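Long-range contact in membrane-associated protein VP24 (Marburg virus - Musoke, Kenya, 1980, PDB 4OR8), which probably acts as a minor matrix protein that takes part in assembly of the viral nucleocapsid and in virion budding: residues R109-V114 against N173-M178. Sequence-based numbering, arbitrary orientation.
Sequences RILLGV and NFFNKM
The backbone N of M178 donates to F174 O at 3.1 Å and weakly to F175 O, tying together the three residues of helix 161-178 that face L111, L112 and V114. Across the contact M178 SD rests 3.6 Å from L111 CD2, an apolar contact in which the two side chains meet tip to tip. A bend at the last torsion of the methionine (chi3 55°) turns its methyl group toward the leucine, setting M178 CE 3.7 Å from L111 CD1. L111 swings its CG anti to the backbone N (chi1 -161°), which carries its two methyls across the gap between the helices. There CD2 serves three partners at once. Besides the sulfur, it meets the edge of the F175 ring, near the ring plane, with CE1 3.5 Å away, and the edge of the F174 ring, where CE2 is 4.0 Å off. Neither ring therefore offers its face to this methyl. The two phenylalanines spread to different neighbours on helix 104-115: F174 CZ rests 3.7 Å from V114 CG1, whereas F175 CZ lies 3.7 Å from L112 CD2 in one of the two conformers of L112, a less certain contact. No hydrogen bond crosses the contact, and all six touching residues are buried, so the two helices meet here through apolar side chains alone. Their axes stay 11.0 Å apart and run nearly at right angles (106°), a separation filled by the large side chains. L243 of helix 240-244 touches L111, F175 and M178. Near the centre of the chain, helices 104-115 and 161-178 thus pack together against the mixed sheet, L111 and M178 both touching I204 of strand 201-206, while L111 meets V213 and M178 meets F211 of strand 210-221.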
# COMPACT_ATOMS: atom_id res chain seq x y z
N ARG B 109 14.61 -2.92 7.26
CA ARG B 109 15.82 -3.63 7.66
C ARG B 109 15.46 -4.68 8.71
O ARG B 109 15.92 -5.82 8.64
CB ARG B 109 16.84 -2.65 8.22
CG ARG B 109 18.22 -3.23 8.48
CD ARG B 109 19.12 -2.18 9.13
NE ARG B 109 20.37 -2.74 9.62
CZ ARG B 109 21.55 -2.58 9.03
NH1 ARG B 109 21.65 -1.87 7.92
NH2 ARG B 109 22.63 -3.13 9.56
N ILE B 110 14.63 -4.28 9.67
CA ILE B 110 14.14 -5.18 10.70
C ILE B 110 13.34 -6.32 10.09
O ILE B 110 13.49 -7.48 10.48
CB ILE B 110 13.27 -4.42 11.72
CG1 ILE B 110 14.13 -3.46 12.55
CG2 ILE B 110 12.52 -5.38 12.63
CD1 ILE B 110 13.35 -2.66 13.56
N LEU B 111 12.50 -5.98 9.12
CA LEU B 111 11.65 -6.96 8.46
C LEU B 111 12.50 -7.99 7.73
O LEU B 111 12.22 -9.19 7.76
CB LEU B 111 10.69 -6.24 7.50
CG LEU B 111 9.43 -6.96 7.03
CD1 LEU B 111 8.39 -5.95 6.59
CD2 LEU B 111 9.75 -7.91 5.89
N LEU B 112 13.56 -7.52 7.08
CA LEU B 112 14.48 -8.40 6.38
C LEU B 112 15.20 -9.35 7.34
O LEU B 112 15.43 -10.51 7.02
CB LEU B 112 15.49 -7.60 5.56
CG LEU B 112 15.01 -7.18 4.17
CD1 LEU B 112 16.05 -6.34 3.46
CD2 LEU B 112 14.68 -8.41 3.35
N GLY B 113 15.54 -8.84 8.52
CA GLY B 113 16.19 -9.65 9.53
C GLY B 113 15.31 -10.83 9.93
O GLY B 113 15.79 -11.94 10.12
N VAL B 114 14.01 -10.57 10.04
CA VAL B 114 13.04 -11.61 10.35
C VAL B 114 12.95 -12.64 9.22
O VAL B 114 12.92 -13.84 9.48
CB VAL B 114 11.65 -10.99 10.62
CG1 VAL B 114 10.58 -12.07 10.72
CG2 VAL B 114 11.68 -10.15 11.88
N ASN B 173 9.69 -15.26 -0.94
CA ASN B 173 8.66 -16.15 -0.42
C ASN B 173 8.07 -15.63 0.88
O ASN B 173 6.86 -15.71 1.11
CB ASN B 173 9.22 -17.56 -0.24
CG ASN B 173 8.22 -18.50 0.39
OD1 ASN B 173 8.34 -18.85 1.57
ND2 ASN B 173 7.24 -18.93 -0.38
N PHE B 174 8.93 -15.09 1.74
CA PHE B 174 8.48 -14.53 3.01
C PHE B 174 7.63 -13.28 2.79
O PHE B 174 6.64 -13.07 3.48
CB PHE B 174 9.66 -14.20 3.91
CG PHE B 174 9.27 -13.63 5.25
CD1 PHE B 174 8.91 -14.47 6.29
CD2 PHE B 174 9.25 -12.26 5.46
CE1 PHE B 174 8.55 -13.95 7.52
CE2 PHE B 174 8.89 -11.74 6.68
CZ PHE B 174 8.54 -12.58 7.72
N PHE B 175 8.04 -12.46 1.83
CA PHE B 175 7.28 -11.27 1.48
C PHE B 175 5.90 -11.69 1.00
O PHE B 175 4.89 -11.08 1.36
CB PHE B 175 7.98 -10.49 0.37
CG PHE B 175 9.19 -9.74 0.83
CD1 PHE B 175 9.39 -9.46 2.17
CD2 PHE B 175 10.14 -9.32 -0.08
CE1 PHE B 175 10.51 -8.77 2.59
CE2 PHE B 175 11.26 -8.63 0.33
CZ PHE B 175 11.44 -8.35 1.67
N ASN B 176 5.87 -12.75 0.20
CA ASN B 176 4.63 -13.25 -0.36
C ASN B 176 3.66 -13.78 0.70
O ASN B 176 2.45 -13.59 0.59
CB ASN B 176 4.91 -14.34 -1.39
CG ASN B 176 3.65 -14.95 -1.96
OD1 ASN B 176 3.06 -14.42 -2.89
ND2 ASN B 176 3.22 -16.08 -1.39
N LYS B 177 4.19 -14.44 1.72
CA LYS B 177 3.33 -14.98 2.76
C LYS B 177 2.85 -13.88 3.71
O LYS B 177 1.84 -14.04 4.40
CB LYS B 177 4.01 -16.13 3.52
CG LYS B 177 5.22 -15.74 4.34
CD LYS B 177 6.18 -16.91 4.50
CE LYS B 177 5.47 -18.16 4.98
NZ LYS B 177 6.42 -19.30 5.16
N MET B 178 3.57 -12.77 3.73
CA MET B 178 3.14 -11.60 4.49
C MET B 178 1.85 -11.02 3.91
O MET B 178 1.04 -10.42 4.63
CB MET B 178 4.22 -10.52 4.49
CG MET B 178 5.41 -10.83 5.36
SD MET B 178 6.55 -9.43 5.37
CE MET B 178 5.44 -8.12 5.89